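Local structure of alginate lyase AlgAT5 (Defluviitalea, 5ZQI) at residues 67-72 with 119-124; 74-79 with 111-116; 190-195 with 224-229. The protein probably cleaves alginate by beta-elimination, as a lyase of polysaccharide lyase family 7 built on a beta-sandwich fold. One frame throughout, in Å; residues are numbered along the deposited sequence.

Overall arrangement
Strand 67-70 opens interaction 1, which closes when the chain returns as strand 120-127 and pairs with it antiparallel. Within that loop, residues 74-79 lead into strand 78-79, the other neighbour of 67-70, and interaction 2 closes a smaller loop by setting them against residues 111-116. The two touch: Leu69 O lies 2.8 Å from Ile79 N, and Pro72 O 2.8 Å from Asp111 N. Interaction 3 comes later, in series, and closes a separate loop when 224-229 meets 190-195 on the opposite side of the molecule, its centre about 25 Å from that of interaction 1. Interaction 1 pairs two strands of one sheet, interaction 2 packs loops beside it, and interaction 3 bridges the two sheets.

Interaction 1: residues 67-72 with 119-124; sequences WKLTLP and PRCELR
Trp67 and Leu123 cross at about a right angle, Trp67 CE3 lying 3.5 Å from Leu123 CB while Leu123 CD1 stands over one indole face, toward its rim. With CG anti to the backbone N (chi1 177°), Leu69 brings CD1 to 3.9 Å from Leu123 CD2, and the same methyl touches Cys121 SG. Leu264, Phe104 and Phe93 of the facing sheet cover this side. Lys68 pairs with Arg124 and Thr70 with Glu122 through two hydrogen bonds each; Thr70 N to Glu122 O (2.9 Å, 178°) is almost straight. Water 1 donates to Glu122 O and bonds Thr70 OG1. Pro72 N has no hydrogen for Arg120 O, and direct pairing stops; water 2 accepts from Arg120 N and probably donates to Leu71 O. On the other face Lys68 and Arg124 run side by side, their ends bonded to Glu78 and Ala134 O. Glu122 OE1 lies in the guanidinium plane of Arg120, its salt bridge to Arg120 NH1 (2.9 Å) coming from the syn side, 21° off the carboxylate plane; Lys238 and Gln165 also hold the carboxylate. Arg-Cys-Glu-Leu-Arg matches the R-x-E-L-R motif of family 7 lyases, which in relatives lines the substrate groove of the beta sandwich.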
ATOM      1  N   TRP A  67      -0.297   4.459 -11.990  1.00  7.85           N
ATOM      2  CA  TRP A  67       0.268   4.639 -10.672  1.00  7.21           C
ATOM      3  C   TRP A  67       1.449   5.594 -10.767  1.00  7.25           C
ATOM      4  O   TRP A  67       2.051   5.757 -11.818  1.00  7.33           O
ATOM      5  CB  TRP A  67       0.756   3.319 -10.088  1.00  6.66           C
ATOM      6  CG  TRP A  67      -0.262   2.222  -9.808  1.00  7.21           C
ATOM      7  CD1 TRP A  67      -0.546   1.145 -10.586  1.00  8.14           C
ATOM      8  CD2 TRP A  67      -1.099   2.116  -8.653  1.00  7.39           C
ATOM      9  NE1 TRP A  67      -1.498   0.364  -9.976  1.00  8.61           N
ATOM     10  CE2 TRP A  67      -1.847   0.934  -8.780  1.00  7.98           C
ATOM     11  CE3 TRP A  67      -1.261   2.896  -7.506  1.00  7.47           C
ATOM     12  CZ2 TRP A  67      -2.766   0.543  -7.839  1.00  9.23           C
ATOM     13  CZ3 TRP A  67      -2.181   2.505  -6.559  1.00  8.13           C
ATOM     14  CH2 TRP A  67      -2.906   1.323  -6.714  1.00  8.71           C
ATOM     15  N   LYS A  68       1.803   6.202  -9.636  1.00  8.12           N
ATOM     16  CA  LYS A  68       3.098   6.846  -9.442  1.00  6.55           C
ATOM     17  C   LYS A  68       3.700   6.297  -8.158  1.00  6.58           C
ATOM     18  O   LYS A  68       2.965   5.835  -7.274  1.00  8.07           O
ATOM     19  CB  LYS A  68       2.999   8.367  -9.412  1.00  9.74           C
ATOM     20  CG  LYS A  68       2.265   8.988  -8.294  1.00 10.11           C
ATOM     21  CD  LYS A  68       2.436  10.529  -8.326  1.00 12.40           C
ATOM     22  CE  LYS A  68       1.570  11.197  -7.301  1.00 13.23           C
ATOM     23  NZ  LYS A  68       1.808  12.667  -7.297  1.00 19.62           N
ATOM     24  N   LEU A  69       5.028   6.314  -8.072  1.00  7.35           N
ATOM     25  CA  LEU A  69       5.757   5.711  -6.957  1.00  7.73           C
ATOM     26  C   LEU A  69       6.409   6.782  -6.089  1.00  6.33           C
ATOM     27  O   LEU A  69       7.070   7.674  -6.625  1.00  9.52           O
ATOM     28  CB  LEU A  69       6.835   4.762  -7.479  1.00  7.35           C
ATOM     29  CG  LEU A  69       7.738   4.102  -6.438  1.00  7.64           C
ATOM     30  CD1 LEU A  69       7.013   3.069  -5.629  1.00 10.48           C
ATOM     31  CD2 LEU A  69       8.950   3.469  -7.157  1.00 11.38           C
ATOM     32  N   THR A  70       6.230   6.684  -4.765  1.00  5.79           N
ATOM     33  CA  THR A  70       7.018   7.458  -3.808  1.00  6.69           C
ATOM     34  C   THR A  70       8.086   6.566  -3.181  1.00  7.69           C
ATOM     35  O   THR A  70       7.789   5.441  -2.759  1.00  7.99           O
ATOM     36  CB  THR A  70       6.151   8.069  -2.720  1.00  9.26           C
ATOM     37  OG1 THR A  70       5.136   8.880  -3.340  1.00 11.28           O
ATOM     38  CG2 THR A  70       7.013   8.910  -1.748  1.00  8.33           C
ATOM     39  N   LEU A  71       9.332   7.064  -3.138  1.00  7.37           N
ATOM     40  CA  LEU A  71      10.484   6.345  -2.621  1.00  7.31           C
ATOM     41  C   LEU A  71      10.797   6.697  -1.178  1.00  7.03           C
ATOM     42  O   LEU A  71      10.341   7.711  -0.640  1.00  7.63           O
ATOM     43  CB  LEU A  71      11.711   6.679  -3.470  1.00  7.26           C
ATOM     44  CG  LEU A  71      11.725   6.181  -4.915  1.00 10.15           C
ATOM     45  CD1 LEU A  71      12.877   6.822  -5.701  1.00 12.22           C
ATOM     46  CD2 LEU A  71      11.792   4.687  -5.010  1.00 15.91           C
ATOM     47  N   PRO A  72      11.604   5.825  -0.505  1.00  7.56           N
ATOM     48  CA  PRO A  72      12.063   6.154   0.854  1.00  8.09           C
ATOM     49  C   PRO A  72      13.408   6.875   0.920  1.00 10.24           C
ATOM     50  O   PRO A  72      14.045   6.973   1.982  1.00 10.64           O
ATOM     51  CB  PRO A  72      12.166   4.777   1.520  1.00  8.74           C
ATOM     52  CG  PRO A  72      12.600   3.893   0.349  1.00  8.85           C
ATOM     53  CD  PRO A  72      11.830   4.401  -0.856  1.00  8.72           C
ATOM     54  N   PRO A 119       8.454   6.508   6.697  1.00  8.70           N
ATOM     55  CA  PRO A 119       8.932   6.303   5.318  1.00  8.72           C
ATOM     56  C   PRO A 119       8.110   5.287   4.553  1.00  8.53           C
ATOM     57  O   PRO A 119       7.468   4.403   5.121  1.00  7.97           O
ATOM     58  CB  PRO A 119      10.350   5.783   5.542  1.00  8.01           C
ATOM     59  CG  PRO A 119      10.242   4.998   6.859  1.00  9.50           C
ATOM     60  CD  PRO A 119       9.241   5.741   7.689  1.00  8.90           C
ATOM     61  N   ARG A 120       8.164   5.417   3.231  1.00  7.72           N
ATOM     62  CA  ARG A 120       7.391   4.532   2.381  1.00  7.06           C
ATOM     63  C   ARG A 120       8.113   4.247   1.074  1.00  7.15           C
ATOM     64  O   ARG A 120       8.928   5.028   0.601  1.00  7.68           O
ATOM     65  CB  ARG A 120       6.002   5.115   2.063  1.00  7.26           C
ATOM     66  CG  ARG A 120       6.019   6.220   1.045  1.00  6.97           C
ATOM     67  CD  ARG A 120       4.695   6.935   0.988  1.00  8.26           C
ATOM     68  NE  ARG A 120       4.509   7.872   2.083  1.00 10.13           N
ATOM     69  CZ  ARG A 120       3.406   7.998   2.823  1.00 11.08           C
ATOM     70  NH1 ARG A 120       2.368   7.198   2.651  1.00 11.26           N
ATOM     71  NH2 ARG A 120       3.374   8.947   3.731  1.00 12.13           N
ATOM     72  N   CYS A 121       7.750   3.100   0.485  1.00  6.74           N
ATOM     73  CA  CYS A 121       7.982   2.798  -0.931  1.00  6.79           C
ATOM     74  C   CYS A 121       6.620   2.344  -1.445  1.00  6.25           C
ATOM     75  O   CYS A 121       6.212   1.195  -1.203  1.00  6.09           O
ATOM     76  CB  CYS A 121       9.045   1.753  -1.126  1.00  7.70           C
ATOM     77  SG  CYS A 121       9.456   1.651  -2.885  1.00  9.63           S
ATOM     78  N   GLU A 122       5.873   3.282  -2.051  1.00  6.19           N
ATOM     79  CA  GLU A 122       4.430   3.114  -2.161  1.00  6.95           C
ATOM     80  C   GLU A 122       3.878   3.729  -3.428  1.00  7.17           C
ATOM     81  O   GLU A 122       4.258   4.848  -3.803  1.00  7.98           O
ATOM     82  CB  GLU A 122       3.741   3.757  -0.942  1.00  8.89           C
ATOM     83  CG  GLU A 122       2.337   3.183  -0.636  1.00  8.97           C
ATOM     84  CD  GLU A 122       1.628   3.889   0.518  1.00 12.32           C
ATOM     85  OE1 GLU A 122       1.862   5.101   0.738  1.00 12.12           O
ATOM     86  OE2 GLU A 122       0.823   3.243   1.237  1.00 11.48           O
ATOM     87  N   LEU A 123       2.965   2.986  -4.060  1.00  6.91           N
ATOM     88  CA  LEU A 123       2.252   3.451  -5.242  1.00  5.76           C
ATOM     89  C   LEU A 123       1.002   4.257  -4.861  1.00  6.58           C
ATOM     90  O   LEU A 123       0.277   3.908  -3.939  1.00  7.88           O
ATOM     91  CB  LEU A 123       1.845   2.258  -6.127  1.00  6.47           C
ATOM     92  CG  LEU A 123       2.975   1.383  -6.663  1.00  7.82           C
ATOM     93  CD1 LEU A 123       2.393   0.078  -7.228  1.00  9.18           C
ATOM     94  CD2 LEU A 123       3.792   2.078  -7.677  1.00  9.13           C
ATOM     95  N   ARG A 124       0.751   5.332  -5.613  1.00  6.03           N
ATOM     96  CA  ARG A 124      -0.384   6.237  -5.458  1.00  6.95           C
ATOM     97  C   ARG A 124      -1.184   6.241  -6.752  1.00  6.16           C
ATOM     98  O   ARG A 124      -0.619   6.408  -7.834  1.00  6.55           O
ATOM     99  CB  ARG A 124       0.127   7.628  -5.114  1.00  9.30           C
ATOM    100  CG  ARG A 124      -0.893   8.701  -4.708  1.00  8.17           C
ATOM    101  CD  ARG A 124      -1.573   9.362  -5.904  1.00  8.78           C
ATOM    102  NE  ARG A 124      -2.172  10.631  -5.466  1.00  9.04           N
ATOM    103  CZ  ARG A 124      -3.416  11.018  -5.698  1.00  7.55           C
ATOM    104  NH1 ARG A 124      -3.829  12.197  -5.226  1.00 10.83           N
ATOM    105  NH2 ARG A 124      -4.228  10.278  -6.436  1.00  7.50           N
TER
HETATM  106  O   HOH W   1       2.868   7.230  -2.991  1.00 20.12           O
HETATM  107  O   HOH W   2       9.147   7.964   2.035  1.00  7.02           O

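Interaction 2: residues 74-79 with 111-116; sequences NDAEEI and DTTEGS
Asp111 OD2 accepts the backbone N-H of Asp75 at 2.9 Å (N-H...O angle 155°), approached on its anti side and 28° out of the carboxylate plane. Water 3 donates to the same oxygen and accepts from Asn74 N, tying in a second backbone N-H. The carboxylate of Asp75 lies close, its OD1 4.0 Å from Asp111 OD2, so the two negative groups probably repel mildly, offset by these bonds. Ala76 CB rests against the Thr112 carbonyl (3.7 Å to Thr112 C) and meets the methyl Thr113 CG2 at 3.9 Å. Behind this first shell, Asn74, Asp75 and Ala76 take left-handed helical backbone angles, curling the chain so that the N-H of Asp75 and the methyl of Ala76 meet the other loop. Asn74 ND2 spans the curl to Glu77 OE1 at 3.0 Å. A type II turn from Thr113 to Ser116, with Gly115 at positive phi, is closed by Ser116 N to Thr113 O. Thr113 OG1 is held by Arg120 NH2, and the backbone of Asp111 by Pro72. This is packing of two loops at the surface of the beta sandwich: the connection of the beta hairpin formed by strands 67-70 and 78-79, and the link into strand 120-127.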
ATOM      1  N   ASN A  74      15.994  10.095  -1.411  1.00 11.77           N
ATOM      2  CA  ASN A  74      15.985  11.242  -2.324  1.00 11.92           C
ATOM      3  C   ASN A  74      14.866  12.224  -1.992  1.00 13.16           C
ATOM      4  O   ASN A  74      14.200  12.757  -2.886  1.00 13.19           O
ATOM      5  CB  ASN A  74      15.890  10.774  -3.774  1.00 12.63           C
ATOM      6  CG  ASN A  74      17.038   9.847  -4.168  1.00 13.18           C
ATOM      7  OD1 ASN A  74      18.116   9.862  -3.572  1.00 18.54           O
ATOM      8  ND2 ASN A  74      16.789   9.014  -5.156  1.00 14.78           N
ATOM      9  N   ASP A  75      14.703  12.526  -0.707  1.00 12.72           N
ATOM     10  CA  ASP A  75      13.664  13.448  -0.248  1.00 13.50           C
ATOM     11  C   ASP A  75      12.273  12.945  -0.627  1.00 15.56           C
ATOM     12  O   ASP A  75      11.391  13.714  -0.989  1.00 14.27           O
ATOM     13  CB  ASP A  75      13.930  14.856  -0.779  1.00 15.29           C
ATOM     14  CG  ASP A  75      15.260  15.407  -0.287  1.00 25.52           C
ATOM     15  OD1 ASP A  75      15.557  15.237   0.924  1.00 24.07           O
ATOM     16  OD2 ASP A  75      16.018  15.990  -1.100  1.00 30.19           O
ATOM     17  N   ALA A  76      12.057  11.633  -0.492  1.00 11.15           N
ATOM     18  CA  ALA A  76      10.779  11.006  -0.840  1.00  9.62           C
ATOM     19  C   ALA A  76      10.391  11.335  -2.287  1.00 11.99           C
ATOM     20  O   ALA A  76       9.257  11.707  -2.603  1.00 11.50           O
ATOM     21  CB  ALA A  76       9.690  11.420   0.158  1.00 11.56           C
ATOM     22  N   GLU A  77      11.336  11.083  -3.186  1.00  9.35           N
ATOM     23  CA  GLU A  77      11.148  11.352  -4.605  1.00  9.45           C
ATOM     24  C   GLU A  77       9.987  10.558  -5.183  1.00  9.07           C
ATOM     25  O   GLU A  77       9.770   9.391  -4.834  1.00  8.50           O
ATOM     26  CB  GLU A  77      12.442  10.982  -5.355  1.00 11.11           C
ATOM     27  CG  GLU A  77      12.406  11.120  -6.855  1.00 15.11           C
ATOM     28  CD  GLU A  77      13.733  10.786  -7.494  1.00 16.76           C
ATOM     29  OE1 GLU A  77      14.640  10.390  -6.751  1.00 21.61           O
ATOM     30  OE2 GLU A  77      13.868  10.917  -8.715  1.00 19.64           O
ATOM     31  N   GLU A  78       9.266  11.188  -6.104  1.00  8.49           N
ATOM     32  CA  GLU A  78       8.234  10.528  -6.872  1.00  7.88           C
ATOM     33  C   GLU A  78       8.747  10.151  -8.253  1.00  7.82           C
ATOM     34  O   GLU A  78       9.389  10.961  -8.938  1.00 10.15           O
ATOM     35  CB  GLU A  78       6.986  11.393  -7.028  1.00 11.26           C
ATOM     36  CG  GLU A  78       6.271  11.686  -5.727  1.00 12.72           C
ATOM     37  CD  GLU A  78       4.937  12.373  -5.919  1.00 18.94           C
ATOM     38  OE1 GLU A  78       4.667  12.880  -7.030  1.00 19.79           O
ATOM     39  OE2 GLU A  78       4.151  12.417  -4.946  1.00 20.71           O
ATOM     40  N   ILE A  79       8.463   8.914  -8.651  1.00  7.93           N
ATOM     41  CA  ILE A  79       8.703   8.436 -10.006  1.00  7.14           C
ATOM     42  C   ILE A  79       7.345   8.302 -10.670  1.00  7.61           C
ATOM     43  O   ILE A  79       6.524   7.477 -10.243  1.00  9.22           O
ATOM     44  CB  ILE A  79       9.454   7.094 -10.037  1.00  8.44           C
ATOM     45  CG1 ILE A  79      10.690   7.067  -9.116  1.00 11.08           C
ATOM     46  CG2 ILE A  79       9.836   6.754 -11.505  1.00  8.67           C
ATOM     47  CD1 ILE A  79      11.774   8.057  -9.434  1.00 11.22           C
ATOM     48  N   ASP A 111      13.833   8.789   4.132  1.00 11.95           N
ATOM     49  CA  ASP A 111      13.202  10.094   3.992  1.00 11.34           C
ATOM     50  C   ASP A 111      11.690   9.934   3.971  1.00 10.87           C
ATOM     51  O   ASP A 111      11.159   8.881   3.588  1.00 11.02           O
ATOM     52  CB  ASP A 111      13.686  10.790   2.719  1.00 15.00           C
ATOM     53  CG  ASP A 111      15.158  11.101   2.752  1.00 17.11           C
ATOM     54  OD1 ASP A 111      15.741  11.188   3.855  1.00 18.32           O
ATOM     55  OD2 ASP A 111      15.742  11.282   1.664  1.00 22.10           O
ATOM     56  N   THR A 112      10.999  10.974   4.422  1.00 13.30           N
ATOM     57  CA  THR A 112       9.548  10.931   4.544  1.00 13.56           C
ATOM     58  C   THR A 112       8.885  12.038   3.733  1.00 11.98           C
ATOM     59  O   THR A 112       9.462  13.099   3.488  1.00 15.14           O
ATOM     60  CB  THR A 112       9.100  11.045   6.009  1.00 13.51           C
ATOM     61  OG1 THR A 112       9.534  12.293   6.576  1.00 14.62           O
ATOM     62  CG2 THR A 112       9.674   9.903   6.845  1.00 11.24           C
ATOM     63  N   THR A 113       7.645  11.778   3.323  1.00 12.80           N
ATOM     64  CA  THR A 113       6.861  12.795   2.653  1.00 14.53           C
ATOM     65  C   THR A 113       6.479  13.925   3.607  1.00 18.57           C
ATOM     66  O   THR A 113       6.450  13.768   4.835  1.00 15.99           O
ATOM     67  CB  THR A 113       5.574  12.203   2.076  1.00 12.53           C
ATOM     68  OG1 THR A 113       4.818  11.593   3.134  1.00 15.66           O
ATOM     69  CG2 THR A 113       5.863  11.159   1.056  1.00 10.90           C
ATOM     70  N   GLU A 114       6.137  15.070   3.017  1.00 16.08           N
ATOM     71  CA  GLU A 114       5.647  16.208   3.780  1.00 18.13           C
ATOM     72  C   GLU A 114       4.351  15.841   4.485  1.00 20.50           C
ATOM     73  O   GLU A 114       3.404  15.354   3.859  1.00 25.46           O
ATOM     74  CB  GLU A 114       5.429  17.399   2.849  1.00 26.60           C
ATOM     75  CG  GLU A 114       4.681  18.564   3.478  1.00 37.52           C
ATOM     76  CD  GLU A 114       5.446  19.207   4.608  1.00 42.83           C
ATOM     77  OE1 GLU A 114       6.681  19.024   4.656  1.00 42.91           O
ATOM     78  OE2 GLU A 114       4.815  19.882   5.449  1.00 45.54           O
ATOM     79  N   GLY A 115       4.322  16.045   5.796  1.00 22.61           N
ATOM     80  CA  GLY A 115       3.154  15.720   6.586  1.00 28.89           C
ATOM     81  C   GLY A 115       3.127  14.323   7.164  1.00 28.29           C
ATOM     82  O   GLY A 115       2.160  13.982   7.864  1.00 29.72           O
ATOM     83  N   SER A 116       4.134  13.502   6.888  1.00 18.59           N
ATOM     84  CA  SER A 116       4.264  12.205   7.531  1.00 16.82           C
ATOM     85  C   SER A 116       5.604  12.090   8.237  1.00 15.40           C
ATOM     86  O   SER A 116       6.594  12.706   7.840  1.00 19.90           O
ATOM     87  CB  SER A 116       4.156  11.039   6.545  1.00 16.15           C
ATOM     88  OG  SER A 116       4.281   9.783   7.223  1.00 16.33           O
TER
HETATM   89  O   HOH W   3      18.283   9.822   0.266  1.00 21.16           O

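Interaction 3: residues 190-195 with 224-229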
ATOM      1  N   GLU A 190      -7.588   3.679  14.763  1.00 19.26           N
ATOM      2  CA  GLU A 190      -8.100   2.614  15.614  1.00 17.77           C
ATOM      3  C   GLU A 190      -8.530   1.434  14.752  1.00 15.14           C
ATOM      4  O   GLU A 190      -8.766   1.555  13.544  1.00 15.03           O
ATOM      5  CB  GLU A 190      -9.288   3.077  16.473  1.00 19.83           C
ATOM      6  CG  GLU A 190      -8.996   4.279  17.374  1.00 21.29           C
ATOM      7  CD  GLU A 190      -7.867   4.039  18.376  1.00 21.23           C
ATOM      8  OE1 GLU A 190      -7.512   2.862  18.625  1.00 26.72           O
ATOM      9  OE2 GLU A 190      -7.331   5.038  18.917  1.00 28.04           O
ATOM     10  N   GLU A 191      -8.589   0.270  15.382  1.00 14.30           N
ATOM     11  CA  GLU A 191      -8.939  -0.958  14.691  1.00 13.09           C
ATOM     12  C   GLU A 191     -10.413  -0.973  14.324  1.00 14.57           C
ATOM     13  O   GLU A 191     -11.284  -0.700  15.160  1.00 16.77           O
ATOM     14  CB  GLU A 191      -8.617  -2.147  15.592  1.00 14.38           C
ATOM     15  CG  GLU A 191      -7.145  -2.226  16.015  1.00 17.59           C
ATOM     16  CD  GLU A 191      -6.834  -3.434  16.886  1.00 23.74           C
ATOM     17  OE1 GLU A 191      -7.667  -4.360  16.962  1.00 22.18           O
ATOM     18  OE2 GLU A 191      -5.752  -3.455  17.495  1.00 21.68           O
ATOM     19  N   LEU A 192     -10.692  -1.315  13.071  1.00 12.92           N
ATOM     20  CA  LEU A 192     -12.050  -1.465  12.584  1.00 13.79           C
ATOM     21  C   LEU A 192     -12.499  -2.919  12.516  1.00 13.54           C
ATOM     22  O   LEU A 192     -13.664  -3.209  12.793  1.00 19.31           O
ATOM     23  CB  LEU A 192     -12.186  -0.846  11.191  1.00 13.43           C
ATOM     24  CG  LEU A 192     -11.974   0.671  11.147  1.00 14.45           C
ATOM     25  CD1 LEU A 192     -12.114   1.175   9.719  1.00 15.47           C
ATOM     26  CD2 LEU A 192     -12.936   1.401  12.038  1.00 20.32           C
ATOM     27  N   ALA A 193     -11.598  -3.823  12.138  1.00 12.17           N
ATOM     28  CA  ALA A 193     -11.930  -5.226  11.961  1.00 12.46           C
ATOM     29  C   ALA A 193     -10.644  -6.013  11.806  1.00 11.30           C
ATOM     30  O   ALA A 193      -9.705  -5.540  11.171  1.00 11.29           O
ATOM     31  CB  ALA A 193     -12.812  -5.443  10.729  1.00 15.65           C
ATOM     32  N   ASP A 194     -10.642  -7.225  12.339  1.00 12.21           N
ATOM     33  CA  ASP A 194      -9.559  -8.164  12.116  1.00 11.86           C
ATOM     34  C   ASP A 194      -9.634  -8.781  10.729  1.00 11.49           C
ATOM     35  O   ASP A 194     -10.715  -9.112  10.235  1.00 14.75           O
ATOM     36  CB  ASP A 194      -9.634  -9.277  13.168  1.00 14.46           C
ATOM     37  CG  ASP A 194      -9.169  -8.837  14.541  1.00 14.37           C
ATOM     38  OD1 ASP A 194      -8.615  -7.717  14.666  1.00 21.33           O
ATOM     39  OD2 ASP A 194      -9.376  -9.611  15.495  1.00 20.70           O
ATOM     40  N   LEU A 195      -8.474  -8.947  10.103  1.00 10.82           N
ATOM     41  CA  LEU A 195      -8.351  -9.818   8.947  1.00 11.15           C
ATOM     42  C   LEU A 195      -7.760 -11.175   9.326  1.00 14.14           C
ATOM     43  O   LEU A 195      -8.244 -12.198   8.858  1.00 14.82           O
ATOM     44  CB  LEU A 195      -7.494  -9.152   7.856  1.00 13.44           C
ATOM     45  CG  LEU A 195      -7.958  -7.771   7.385  1.00  9.07           C
ATOM     46  CD1 LEU A 195      -7.015  -7.246   6.295  1.00 15.04           C
ATOM     47  CD2 LEU A 195      -9.400  -7.807   6.852  1.00 11.29           C
ATOM     48  N   LEU A 224     -15.632 -11.769   3.479  1.00 12.42           N
ATOM     49  CA  LEU A 224     -15.948 -10.411   3.903  1.00 13.71           C
ATOM     50  C   LEU A 224     -15.624 -10.262   5.384  1.00 11.22           C
ATOM     51  O   LEU A 224     -16.144 -11.011   6.219  1.00 14.98           O
ATOM     52  CB  LEU A 224     -17.415 -10.094   3.635  1.00 12.64           C
ATOM     53  CG  LEU A 224     -17.858  -8.679   4.026  1.00 13.75           C
ATOM     54  CD1 LEU A 224     -17.249  -7.599   3.150  1.00 14.67           C
ATOM     55  CD2 LEU A 224     -19.407  -8.632   3.963  1.00 18.06           C
ATOM     56  N   LYS A 225     -14.758  -9.304   5.703  1.00  9.96           N
ATOM     57  CA  LYS A 225     -14.342  -9.076   7.085  1.00 11.22           C
ATOM     58  C   LYS A 225     -14.814  -7.756   7.678  1.00 11.60           C
ATOM     59  O   LYS A 225     -14.866  -7.639   8.907  1.00 13.58           O
ATOM     60  CB  LYS A 225     -12.817  -9.127   7.192  1.00 11.12           C
ATOM     61  CG  LYS A 225     -12.217 -10.438   6.772  1.00 11.03           C
ATOM     62  CD  LYS A 225     -12.452 -11.482   7.832  1.00 15.95           C
ATOM     63  CE  LYS A 225     -11.586 -12.704   7.580  1.00 19.80           C
ATOM     64  NZ  LYS A 225     -11.918 -13.752   8.597  1.00 21.69           N
ATOM     65  N   LEU A 226     -15.216  -6.793   6.850  1.00 10.02           N
ATOM     66  CA  LEU A 226     -15.632  -5.472   7.312  1.00  9.99           C
ATOM     67  C   LEU A 226     -16.569  -4.853   6.291  1.00 10.06           C
ATOM     68  O   LEU A 226     -16.296  -4.900   5.086  1.00  9.32           O
ATOM     69  CB  LEU A 226     -14.431  -4.537   7.504  1.00 11.61           C
ATOM     70  CG  LEU A 226     -14.748  -3.055   7.800  1.00 10.63           C
ATOM     71  CD1 LEU A 226     -15.405  -2.848   9.145  1.00 13.61           C
ATOM     72  CD2 LEU A 226     -13.415  -2.314   7.701  1.00 12.87           C
ATOM     73  N   THR A 227     -17.668  -4.287   6.780  1.00 11.44           N
ATOM     74  CA  THR A 227     -18.516  -3.349   6.050  1.00 11.77           C
ATOM     75  C   THR A 227     -18.616  -2.074   6.883  1.00 11.34           C
ATOM     76  O   THR A 227     -19.093  -2.111   8.023  1.00 15.68           O
ATOM     77  CB  THR A 227     -19.890  -3.952   5.797  1.00 14.74           C
ATOM     78  OG1 THR A 227     -19.752  -5.220   5.146  1.00 16.28           O
ATOM     79  CG2 THR A 227     -20.713  -3.051   4.872  1.00 13.62           C
ATOM     80  N   TYR A 228     -18.136  -0.961   6.326  1.00 10.45           N
ATOM     81  CA  TYR A 228     -17.872   0.263   7.087  1.00 12.97           C
ATOM     82  C   TYR A 228     -18.525   1.461   6.425  1.00  9.46           C
ATOM     83  O   TYR A 228     -18.198   1.789   5.288  1.00  9.81           O
ATOM     84  CB  TYR A 228     -16.352   0.438   7.203  1.00 11.60           C
ATOM     85  CG  TYR A 228     -15.808   1.679   7.839  1.00 15.73           C
ATOM     86  CD1 TYR A 228     -16.159   2.049   9.118  1.00 17.18           C
ATOM     87  CD2 TYR A 228     -14.897   2.469   7.148  1.00 16.87           C
ATOM     88  CE1 TYR A 228     -15.621   3.200   9.686  1.00 16.89           C
ATOM     89  CE2 TYR A 228     -14.355   3.603   7.713  1.00 25.02           C
ATOM     90  CZ  TYR A 228     -14.728   3.962   8.984  1.00 16.77           C
ATOM     91  OH  TYR A 228     -14.173   5.099   9.536  1.00 22.18           O
ATOM     92  N   ASN A 229     -19.457   2.094   7.134  1.00 10.76           N
ATOM     93  CA  ASN A 229     -20.091   3.290   6.593  1.00 11.66           C
ATOM     94  C   ASN A 229     -19.082   4.422   6.440  1.00  9.72           C
ATOM     95  O   ASN A 229     -18.377   4.774   7.387  1.00 11.42           O
ATOM     96  CB  ASN A 229     -21.217   3.769   7.505  1.00 11.09           C
ATOM     97  CG  ASN A 229     -22.380   2.821   7.562  1.00 11.65           C
ATOM     98  OD1 ASN A 229     -22.591   2.022   6.634  1.00 11.93           O
ATOM     99  ND2 ASN A 229     -23.136   2.888   8.644  1.00 12.61           N
TER
HETATM  100  O   HOH W   4     -13.504  -9.243  10.800  1.00 18.42           O
HETATM  101  O   HOH W   5     -10.894 -12.431  11.032  1.00 34.46           O
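Asp194 O takes a firm bond from water 4 and a weak one from water 5, and both waters lead on to Lys225. Water 4 donates to Asp194 O at 2.8 Å and to Lys225 O at the same distance of 2.8 Å, forming a bridge from backbone to backbone. Water 5 accepts from Lys225 NZ at 3.0 Å and reaches Asp194 O and Leu195 O by weak bonds. The lysine is bent at chi2 (-75°), which lays its chain along the backbone carbonyls of Asp194 and Leu195. The carboxylate of Asp194 turns elsewhere, to His182.

Inward from this wet edge the contact becomes apolar. Leu195 CD2 packs obliquely on the lysine stem, 3.7 Å from Lys225 CB. Next to it Ala193 CB sits 3.5 Å from Lys225 O and 3.7 Å from Leu226 CB, and Leu226 CD2 reaches Leu192 CB at 4.0 Å. The far end is a CH-pi contact: Leu192 CD1 stands 3.8 Å from the centroid of the Tyr228 ring and only 8° off its normal, the two side chains crossing at about a right angle. With an alanine in place of Tyr228, the Leu192 methyl would probably lose the ring face it rests on, and a gap would be likely to open beside Ile174, which the tyrosine also touches.

Each strand carries a classic beta bulge here, Leu192 and Ala193 opposite Val185, and Lys225 and Leu226 opposite Val218, and in each bulge two consecutive residues turn toward the other strand. Strand 190-194 pairs with 182-187 in one sheet and 223-229 with 215-220 in the other, so the contact closes one margin of the beta sandwich, side chains and water joining its two sheets.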